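Local atomic coordinates of extracellular solute-binding protein family 1 (Pseudothermotoga lettingae, PDB entry 5CI5), a protein that probably serves as the extracellular sugar-binding component of an ABC transporter, and is seen here holding alpha-D-tagatose. Residues A[23-28]-A[316-321]; A[301-306]-A[320-325]; A[170-175]-A[258-263]. All coordinates share one frame; numbering follows the deposited sequence.

Contact 1: residues A[23-28]-A[316-321]; sequences KTLTIW and WKLAEY
In the two-lobed fold of bacterial solute-binding proteins, helix 312-322 lies against a face of the mixed sheet, and its Leu318 meets strand 25-30 there. The strand pairs in parallel with strands 55-60 and 81-85 on its two sides. As side chains alternate along the strand, Leu25 and Ile27 both turn to the helix while Thr26 between them points away. The backbones come nearest at Ile27 and Leu318, whose CA atoms are 8.9 Å apart. The contact is purely apolar and buried; Phe47 of helix 37-51 also touches Leu318. On the outer part of the helix, Glu320 is held by two neighbours: Trp316 NE1 approaches its OE2 from above the carboxylate plane, whereas Lys317 NZ makes a salt bridge with OE1 on the syn lone pair. Leu25 extends with CG anti to the backbone N (chi1 -170°), which carries CD2 out to the helix, where it rests 4.1 Å from Leu318 CB. Ile27 crosses Leu318 at about a right angle. One methyl takes most of the load: Leu318 CD2 sits 4.0 Å from Leu25 CD2, and equally 4.0 Å from Ile27 CB and from Ile27 CD1.

Contact 2: residues A[301-306]-A[320-325]; sequences WALVIP and EYLTSF. With T6T (alpha-D-tagatopyranose), chain C.
Strand 298-304 and the C-terminal end of helix 312-322 come closest at Leu303 and Thr323, with their CA atoms 9.2 Å apart, a gap bridged by side chains. Leu303 spans most of it. Its CG stands anti to the carbonyl carbon (chi1 -54°), and the extended branch delivers CD1 to the last turn of the helix, 4.2 Å from Leu322 CB and 3.8 Å from Thr323 OG1. The Leu303 and Thr323 side chains run past each other in opposite directions, and CD1 meets OG1 in plain van der Waals contact; OG1 spends its bonding on Ala319 O, one turn back. Thr323 is where the chain leaves the helix. The turn beyond it is tied by Ser324, whose OG donates in the carbonyl plane to Tyr321 O at 2.7 Å; Ser324 N reaches that same oxygen at 3.1 Å, so Tyr321 O carries two bonds. Ser324 is also the N-cap of helix 325-335.

Two residues earlier in the strand, Trp301 turns its indole into the tagatose pocket. NE1 gives its hydrogen to the anomeric hydroxyl oxygen O2 of T6T at 2.9 Å, fairly straight at 160°, and O2 lies at the ring's edge, in its plane. Trp89 meets the indole edge-to-face, and Tyr135, whose OH is also hydrogen-bonded to the sugar, meets the ring with the planes at about 45°. A phenylalanine in place of Trp301 would probably leave the sugar's O2 without this donor and open a gap beside Trp89. The chemistry thus divides along one strand: Leu303 offers only dispersion contact to the helix end, whereas Trp301 supplies a directional N-H, consistent with a role in fixing where the sugar's anomeric oxygen sits.

Contact 3: residues A[170-175]-A[258-263]; sequences LKITDT and RVAMAI
Thr173 OG1 is gripped twice, by Ala169 O one turn back and by Gly181 N from a separate part of the chain, at the residue where the chain leaves helix 162-172. Just before it, Ile172 turns its side chain to segment 258-263 and is the residue of its segment that makes the contact. The backbones are nearest at Ile172 and Ala260, with 7.6 Å between their CA atoms. Both ends of the isoleucine settle on the alanine methyl: CG2 is 3.8 Å from Ala260 CB, and CD1 is 3.9 Å from that same Ala260 CB. With CG1 anti to the carbonyl carbon (chi1 -70°) and CG2 anti to the backbone N, the two methyls come at the alanine CB from the same side, close together, and nothing polar takes part.

The helix here lies beside the three-stranded antiparallel sheet of the lobe remote from strand 25-30, next to strand 261-264, which is outermost in that sheet within this chain. Ala260 comes right before the strand and Met261, modelled as selenomethionine, begins it. Met261 does not start toward the helix at its CB; the side chain runs out in an extended form as far as SE, and then the last torsion, chi3 -90°, swings the methyl back. CE ends 4.3 Å from Ile172 CD1, a looser touch than that of the alanine. Along its length the same selenomethionine also leans on Leu165, Ala168 and Ala169 of helix 162-172. Phe148 of helix 145-150 touches both Ile172 and Met261, adding an aromatic side chain to the apolar cluster.

Contacts 1 and 2 are neighbours, their centres 8 Å apart, and both press helix 312-322 onto the same mixed sheet. They share Glu320 and Tyr321 and touch directly: Ile27 CD1 is 3.7 Å from Leu322 CD1, and Ala319 CA is 3.8 Å from Leu303 CD1, so strands 25-30 and 298-304 feed one apolar core beneath the helix. Contact 3 lies across the centre of the chain, about 42 Å from contact 1 and 38 Å from contact 2, centre to centre, and touches neither. Tagatose is bound between the two regions. Contact 2 alone reaches it, through Trp301, with Gln32, Asp85, Tyr135, Asp137, Arg139 and Arg370 also hydrogen-bonded to the sugar.

Contact 1: residues A[23-28]-A[316-321]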
loop_
_atom_site.group_PDB
_atom_site.type_symbol
_atom_site.label_atom_id
_atom_site.label_comp_id
_atom_site.label_asym_id
_atom_site.label_seq_id
_atom_site.Cartn_x
_atom_site.Cartn_y
_atom_site.Cartn_z
ATOM N N LYS A 23 26.395 -0.616 19.584
ATOM C CA LYS A 23 25.791 -0.535 18.255
ATOM C C LYS A 23 24.994 0.757 18.163
ATOM O O LYS A 23 24.177 1.053 19.038
ATOM C CB LYS A 23 24.887 -1.749 17.985
ATOM C CG LYS A 23 24.164 -1.727 16.633
ATOM C CD LYS A 23 23.084 -2.804 16.567
ATOM C CE LYS A 23 22.241 -2.693 15.295
ATOM N NZ LYS A 23 21.054 -3.611 15.354
ATOM N N THR A 24 25.242 1.536 17.114
ATOM C CA THR A 24 24.504 2.776 16.897
ATOM C C THR A 24 23.047 2.431 16.641
ATOM O O THR A 24 22.777 1.447 15.948
ATOM C CB THR A 24 25.049 3.567 15.696
ATOM O OG1 THR A 24 26.445 3.837 15.884
ATOM C CG2 THR A 24 24.292 4.876 15.523
ATOM N N LEU A 25 22.115 3.226 17.172
ATOM C CA LEU A 25 20.696 2.985 16.862
ATOM C C LEU A 25 20.502 2.998 15.356
ATOM O O LEU A 25 20.870 3.959 14.680
ATOM C CB LEU A 25 19.802 4.026 17.538
ATOM C CG LEU A 25 18.307 3.773 17.505
ATOM C CD1 LEU A 25 17.939 2.500 18.279
ATOM C CD2 LEU A 25 17.552 4.962 18.080
ATOM N N THR A 26 19.914 1.933 14.824
ATOM C CA THR A 26 19.762 1.793 13.384
ATOM C C THR A 26 18.285 1.724 13.029
ATOM O O THR A 26 17.564 0.880 13.595
ATOM C CB THR A 26 20.475 0.520 12.865
ATOM O OG1 THR A 26 21.869 0.596 13.189
ATOM C CG2 THR A 26 20.340 0.351 11.361
ATOM N N ILE A 27 17.843 2.573 12.085
ATOM C CA ILE A 27 16.489 2.507 11.546
ATOM C C ILE A 27 16.512 2.137 10.065
ATOM O O ILE A 27 17.289 2.676 9.300
ATOM C CB ILE A 27 15.702 3.833 11.766
ATOM C CG1 ILE A 27 14.247 3.701 11.284
ATOM C CG2 ILE A 27 16.372 5.036 11.102
ATOM C CD1 ILE A 27 13.347 4.904 11.616
ATOM N N TRP A 28 15.651 1.199 9.678
ATOM C CA TRP A 28 15.438 0.858 8.282
ATOM C C TRP A 28 14.101 1.389 7.835
ATOM O O TRP A 28 13.067 1.017 8.408
ATOM C CB TRP A 28 15.475 -0.647 8.077
ATOM C CG TRP A 28 16.847 -1.206 8.149
ATOM C CD1 TRP A 28 17.987 -0.553 8.540
ATOM C CD2 TRP A 28 17.243 -2.533 7.787
ATOM N NE1 TRP A 28 19.076 -1.409 8.449
ATOM C CE2 TRP A 28 18.641 -2.621 7.983
ATOM C CE3 TRP A 28 16.556 -3.656 7.309
ATOM C CZ2 TRP A 28 19.353 -3.791 7.729
ATOM C CZ3 TRP A 28 17.276 -4.811 7.053
ATOM C CH2 TRP A 28 18.647 -4.869 7.260
ATOM N N TRP A 316 12.370 2.269 20.898
ATOM C CA TRP A 316 11.040 2.763 21.243
ATOM C C TRP A 316 11.033 4.297 21.285
ATOM O O TRP A 316 10.104 4.920 20.752
ATOM C CB TRP A 316 10.523 2.191 22.585
ATOM C CG TRP A 316 9.356 2.979 22.987
ATOM C CD1 TRP A 316 9.325 3.967 23.914
ATOM C CD2 TRP A 316 8.051 2.915 22.412
ATOM N NE1 TRP A 316 8.077 4.532 23.962
ATOM C CE2 TRP A 316 7.273 3.901 23.051
ATOM C CE3 TRP A 316 7.469 2.135 21.417
ATOM C CZ2 TRP A 316 5.946 4.120 22.734
ATOM C CZ3 TRP A 316 6.130 2.353 21.105
ATOM C CH2 TRP A 316 5.393 3.341 21.761
ATOM N N LYS A 317 12.051 4.924 21.898
ATOM C CA LYS A 317 12.103 6.391 21.954
ATOM C C LYS A 317 12.049 7.017 20.567
ATOM O O LYS A 317 11.329 8.000 20.350
ATOM C CB LYS A 317 13.371 6.885 22.688
ATOM C CG LYS A 317 13.187 6.964 24.185
ATOM C CD LYS A 317 12.316 8.175 24.522
ATOM C CE LYS A 317 11.796 8.140 25.941
ATOM N NZ LYS A 317 10.724 9.158 26.133
ATOM N N LEU A 318 12.767 6.437 19.608
ATOM C CA LEU A 318 12.682 6.907 18.228
ATOM C C LEU A 318 11.271 6.706 17.632
ATOM O O LEU A 318 10.740 7.601 16.981
ATOM C CB LEU A 318 13.738 6.204 17.359
ATOM C CG LEU A 318 13.799 6.558 15.868
ATOM C CD1 LEU A 318 13.952 8.051 15.657
ATOM C CD2 LEU A 318 14.970 5.798 15.208
ATOM N N ALA A 319 10.666 5.538 17.857
ATOM C CA ALA A 319 9.303 5.267 17.356
ATOM C C ALA A 319 8.302 6.288 17.926
ATOM O O ALA A 319 7.475 6.839 17.202
ATOM C CB ALA A 319 8.886 3.844 17.696
ATOM N N GLU A 320 8.422 6.548 19.214
ATOM C CA GLU A 320 7.579 7.513 19.916
ATOM C C GLU A 320 7.720 8.901 19.307
ATOM O O GLU A 320 6.726 9.571 18.990
ATOM C CB GLU A 320 7.980 7.514 21.389
ATOM C CG GLU A 320 7.185 8.332 22.324
ATOM C CD GLU A 320 7.770 8.177 23.714
ATOM O OE1 GLU A 320 8.765 8.859 24.019
ATOM O OE2 GLU A 320 7.291 7.319 24.458
ATOM N N TYR A 321 8.961 9.303 19.069
ATOM C CA TYR A 321 9.216 10.602 18.468
ATOM C C TYR A 321 8.641 10.675 17.050
ATOM O O TYR A 321 7.944 11.635 16.687
ATOM C CB TYR A 321 10.723 10.906 18.453
ATOM C CG TYR A 321 11.116 11.994 17.476
ATOM C CD1 TYR A 321 11.067 13.342 17.821
ATOM C CD2 TYR A 321 11.508 11.674 16.182
ATOM C CE1 TYR A 321 11.427 14.330 16.890
ATOM C CE2 TYR A 321 11.856 12.648 15.260
ATOM C CZ TYR A 321 11.814 13.966 15.614
ATOM O OH TYR A 321 12.161 14.931 14.665
#

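Contact 2: residues A[301-306]-A[320-325]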
loop_
_atom_site.group_PDB
_atom_site.type_symbol
_atom_site.label_atom_id
_atom_site.label_comp_id
_atom_site.label_asym_id
_atom_site.label_seq_id
_atom_site.Cartn_x
_atom_site.Cartn_y
_atom_site.Cartn_z
ATOM N N TRP A 301 2.395 1.424 6.792
ATOM C CA TRP A 301 3.613 0.877 7.392
ATOM C C TRP A 301 3.612 1.101 8.896
ATOM O O TRP A 301 3.162 2.142 9.366
ATOM C CB TRP A 301 4.865 1.506 6.779
ATOM C CG TRP A 301 4.963 1.153 5.345
ATOM C CD1 TRP A 301 4.269 1.727 4.326
ATOM C CD2 TRP A 301 5.721 0.084 4.767
ATOM N NE1 TRP A 301 4.542 1.083 3.146
ATOM C CE2 TRP A 301 5.435 0.075 3.394
ATOM C CE3 TRP A 301 6.605 -0.872 5.284
ATOM C CZ2 TRP A 301 6.027 -0.831 2.513
ATOM C CZ3 TRP A 301 7.180 -1.772 4.410
ATOM C CH2 TRP A 301 6.870 -1.759 3.044
ATOM N N ALA A 302 4.109 0.099 9.623
ATOM C CA ALA A 302 4.340 0.166 11.060
ATOM C C ALA A 302 5.832 0.187 11.358
ATOM O O ALA A 302 6.647 -0.231 10.538
ATOM C CB ALA A 302 3.700 -1.025 11.782
ATOM N N LEU A 303 6.159 0.694 12.538
ATOM C CA LEU A 303 7.490 0.620 13.102
ATOM C C LEU A 303 7.549 -0.586 14.044
ATOM O O LEU A 303 6.699 -0.735 14.918
ATOM C CB LEU A 303 7.847 1.901 13.853
ATOM C CG LEU A 303 7.686 3.168 13.041
ATOM C CD1 LEU A 303 7.814 4.395 13.934
ATOM C CD2 LEU A 303 8.718 3.213 11.939
ATOM N N VAL A 304 8.536 -1.447 13.831
ATOM C CA VAL A 304 8.706 -2.652 14.658
ATOM C C VAL A 304 10.126 -2.702 15.219
ATOM O O VAL A 304 11.035 -2.124 14.653
ATOM C CB VAL A 304 8.412 -3.970 13.890
ATOM C CG1 VAL A 304 7.033 -3.889 13.252
ATOM C CG2 VAL A 304 9.474 -4.275 12.843
ATOM N N ILE A 305 10.277 -3.395 16.342
ATOM C CA ILE A 305 11.560 -3.549 17.029
ATOM C C ILE A 305 11.916 -5.021 17.062
ATOM O O ILE A 305 11.203 -5.794 17.693
ATOM C CB ILE A 305 11.487 -2.999 18.459
ATOM C CG1 ILE A 305 11.183 -1.497 18.430
ATOM C CG2 ILE A 305 12.790 -3.281 19.216
ATOM C CD1 ILE A 305 10.866 -0.926 19.778
ATOM N N PRO A 306 13.012 -5.421 16.400
ATOM C CA PRO A 306 13.358 -6.838 16.414
ATOM C C PRO A 306 13.688 -7.318 17.831
ATOM O O PRO A 306 14.319 -6.603 18.602
ATOM C CB PRO A 306 14.585 -6.916 15.486
ATOM C CG PRO A 306 14.414 -5.741 14.572
ATOM C CD PRO A 306 13.906 -4.665 15.501
ATOM N N GLU A 320 8.422 6.548 19.214
ATOM C CA GLU A 320 7.579 7.513 19.916
ATOM C C GLU A 320 7.720 8.901 19.307
ATOM O O GLU A 320 6.726 9.571 18.990
ATOM C CB GLU A 320 7.980 7.514 21.389
ATOM C CG GLU A 320 7.185 8.332 22.324
ATOM C CD GLU A 320 7.770 8.177 23.714
ATOM O OE1 GLU A 320 8.765 8.859 24.019
ATOM O OE2 GLU A 320 7.291 7.319 24.458
ATOM N N TYR A 321 8.961 9.303 19.069
ATOM C CA TYR A 321 9.216 10.602 18.468
ATOM C C TYR A 321 8.641 10.675 17.050
ATOM O O TYR A 321 7.944 11.635 16.687
ATOM C CB TYR A 321 10.723 10.906 18.453
ATOM C CG TYR A 321 11.116 11.994 17.476
ATOM C CD1 TYR A 321 11.067 13.342 17.821
ATOM C CD2 TYR A 321 11.508 11.674 16.182
ATOM C CE1 TYR A 321 11.427 14.330 16.890
ATOM C CE2 TYR A 321 11.856 12.648 15.260
ATOM C CZ TYR A 321 11.814 13.966 15.614
ATOM O OH TYR A 321 12.161 14.931 14.665
ATOM N N LEU A 322 8.931 9.665 16.243
ATOM C CA LEU A 322 8.472 9.662 14.860
ATOM C C LEU A 322 6.952 9.691 14.718
ATOM O O LEU A 322 6.446 10.186 13.722
ATOM C CB LEU A 322 9.011 8.456 14.118
ATOM C CG LEU A 322 10.510 8.472 13.843
ATOM C CD1 LEU A 322 10.928 7.185 13.233
ATOM C CD2 LEU A 322 10.895 9.653 12.933
ATOM N N THR A 323 6.242 9.154 15.706
ATOM C CA THR A 323 4.793 9.070 15.645
ATOM C C THR A 323 4.161 10.097 16.587
ATOM O O THR A 323 3.013 9.935 16.982
ATOM C CB THR A 323 4.310 7.635 15.973
ATOM O OG1 THR A 323 5.231 6.680 15.422
ATOM C CG2 THR A 323 2.950 7.384 15.374
ATOM N N SER A 324 4.905 11.158 16.912
ATOM C CA SER A 324 4.385 12.251 17.734
ATOM C C SER A 324 3.584 13.248 16.907
ATOM O O SER A 324 3.700 13.329 15.683
ATOM C CB SER A 324 5.514 12.994 18.452
ATOM O OG SER A 324 6.326 13.684 17.511
ATOM N N PHE A 325 2.751 14.002 17.601
ATOM C CA PHE A 325 1.919 15.008 16.973
ATOM C C PHE A 325 2.773 16.026 16.208
ATOM O O PHE A 325 2.498 16.311 15.045
ATOM C CB PHE A 325 1.071 15.684 18.054
ATOM C CG PHE A 325 0.140 16.735 17.529
ATOM C CD1 PHE A 325 -1.060 16.398 16.931
ATOM C CD2 PHE A 325 0.470 18.066 17.636
ATOM C CE1 PHE A 325 -1.920 17.378 16.450
ATOM C CE2 PHE A 325 -0.384 19.047 17.156
ATOM C CZ PHE A 325 -1.583 18.689 16.570
HETATM O O3 T6T C . -0.152 0.670 0.915
HETATM C C3 T6T C . 1.226 0.538 1.246
HETATM C C4 T6T C . 1.520 -0.932 1.544
HETATM O O4 T6T C . 0.622 -1.416 2.552
HETATM C C5 T6T C . 1.362 -1.712 0.257
HETATM O O5 T6T C . 1.636 -3.097 0.481
HETATM C C6 T6T C . 2.273 -1.141 -0.823
HETATM O O6 T6T C . 1.929 0.226 -1.046
HETATM C C2 T6T C . 2.063 1.048 0.117
HETATM O O2 T6T C . 3.438 1.081 0.517
HETATM C C1 T6T C . 1.643 2.477 -0.293
HETATM O O1 T6T C . 1.654 3.380 0.751
#

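Contact 3: residues A[170-175]-A[258-263]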
loop_
_atom_site.group_PDB
_atom_site.type_symbol
_atom_site.label_atom_id
_atom_site.label_comp_id
_atom_site.label_asym_id
_atom_site.label_seq_id
_atom_site.Cartn_x
_atom_site.Cartn_y
_atom_site.Cartn_z
ATOM N N LEU A 170 -10.646 3.254 -22.868
ATOM C CA LEU A 170 -10.553 3.063 -24.320
ATOM C C LEU A 170 -10.491 4.397 -25.058
ATOM O O LEU A 170 -9.754 4.541 -26.036
ATOM C CB LEU A 170 -11.742 2.239 -24.818
ATOM C CG LEU A 170 -11.657 0.745 -24.539
ATOM C CD1 LEU A 170 -13.015 0.079 -24.815
ATOM C CD2 LEU A 170 -10.562 0.074 -25.361
ATOM N N LYS A 171 -11.239 5.379 -24.580
ATOM C CA LYS A 171 -11.304 6.693 -25.216
ATOM C C LYS A 171 -9.983 7.463 -25.103
ATOM O O LYS A 171 -9.594 8.204 -26.008
ATOM C CB LYS A 171 -12.444 7.496 -24.602
ATOM C CG LYS A 171 -13.811 7.076 -25.144
ATOM C CD LYS A 171 -14.934 7.853 -24.484
ATOM C CE LYS A 171 -16.279 7.520 -25.122
ATOM N NZ LYS A 171 -17.413 8.045 -24.305
ATOM N N ILE A 172 -9.290 7.280 -23.990
ATOM C CA ILE A 172 -8.026 7.966 -23.749
ATOM C C ILE A 172 -6.830 7.308 -24.436
ATOM O O ILE A 172 -5.887 7.987 -24.903
ATOM C CB ILE A 172 -7.766 8.044 -22.222
ATOM C CG1 ILE A 172 -8.751 9.012 -21.564
ATOM C CG2 ILE A 172 -6.343 8.476 -21.923
ATOM C CD1 ILE A 172 -8.884 8.841 -20.041
ATOM N N THR A 173 -6.834 5.981 -24.466
ATOM C CA THR A 173 -5.687 5.239 -24.947
ATOM C C THR A 173 -5.339 5.582 -26.405
ATOM O O THR A 173 -6.202 5.652 -27.261
ATOM C CB THR A 173 -5.909 3.735 -24.821
ATOM O OG1 THR A 173 -6.028 3.395 -23.421
ATOM C CG2 THR A 173 -4.726 2.965 -25.416
ATOM N N ASP A 174 -4.051 5.761 -26.661
ATOM C CA ASP A 174 -3.534 5.963 -28.010
ATOM C C ASP A 174 -2.147 5.354 -28.014
ATOM O O ASP A 174 -1.135 6.054 -27.830
ATOM C CB ASP A 174 -3.519 7.450 -28.371
ATOM C CG ASP A 174 -3.004 7.718 -29.781
ATOM O OD1 ASP A 174 -2.818 6.765 -30.558
ATOM O OD2 ASP A 174 -2.768 8.901 -30.085
ATOM N N THR A 175 -2.103 4.030 -28.154
ATOM C CA THR A 175 -0.887 3.278 -27.890
ATOM C C THR A 175 0.181 3.660 -28.907
ATOM O O THR A 175 1.373 3.580 -28.599
ATOM C CB THR A 175 -1.088 1.739 -27.935
ATOM O OG1 THR A 175 -1.493 1.343 -29.247
ATOM C CG2 THR A 175 -2.107 1.277 -26.875
ATOM N N ARG A 258 1.330 10.414 -19.570
ATOM C CA ARG A 258 1.273 9.241 -20.446
ATOM C C ARG A 258 0.338 8.153 -19.941
ATOM O O ARG A 258 -0.048 7.292 -20.709
ATOM C CB ARG A 258 2.663 8.649 -20.618
ATOM C CG ARG A 258 3.614 9.641 -21.285
ATOM C CD ARG A 258 4.635 8.941 -22.111
ATOM N NE ARG A 258 5.472 8.086 -21.297
ATOM C CZ ARG A 258 5.457 6.758 -21.303
ATOM N NH1 ARG A 258 6.294 6.120 -20.505
ATOM N NH2 ARG A 258 4.628 6.060 -22.076
ATOM N N VAL A 259 -0.010 8.185 -18.658
ATOM C CA VAL A 259 -0.959 7.201 -18.101
ATOM C C VAL A 259 -2.010 7.946 -17.323
ATOM O O VAL A 259 -1.694 8.624 -16.370
ATOM C CB VAL A 259 -0.266 6.167 -17.192
ATOM C CG1 VAL A 259 -1.311 5.242 -16.483
ATOM C CG2 VAL A 259 0.659 5.344 -18.004
ATOM N N ALA A 260 -3.276 7.804 -17.720
ATOM C CA ALA A 260 -4.328 8.667 -17.196
ATOM C C ALA A 260 -4.949 8.187 -15.909
ATOM O O ALA A 260 -5.511 9.002 -15.181
ATOM C CB ALA A 260 -5.413 8.846 -18.229
HETATM N N MSE A 261 -4.884 6.883 -15.651
HETATM C CA MSE A 261 -5.526 6.296 -14.475
HETATM C C MSE A 261 -4.650 5.182 -13.958
HETATM O O MSE A 261 -4.066 4.452 -14.745
HETATM C CB MSE A 261 -6.915 5.726 -14.795
HETATM C CG MSE A 261 -7.957 6.744 -15.148
HETATM SE SE MSE A 261 -9.693 5.925 -15.433
HETATM C CE MSE A 261 -9.579 5.572 -17.333
ATOM N N ALA A 262 -4.609 5.044 -12.639
ATOM C CA ALA A 262 -3.939 3.926 -11.988
ATOM C C ALA A 262 -4.550 3.729 -10.623
ATOM O O ALA A 262 -5.381 4.519 -10.185
ATOM C CB ALA A 262 -2.448 4.194 -11.857
ATOM N N ILE A 263 -4.129 2.684 -9.935
ATOM C CA ILE A 263 -4.459 2.549 -8.534
ATOM C C ILE A 263 -3.414 3.291 -7.717
ATOM O O ILE A 263 -2.224 3.149 -7.957
ATOM C CB ILE A 263 -4.572 1.058 -8.120
ATOM C CG1 ILE A 263 -5.737 0.428 -8.867
ATOM C CG2 ILE A 263 -4.762 0.960 -6.608
ATOM C CD1 ILE A 263 -5.915 -1.031 -8.629
#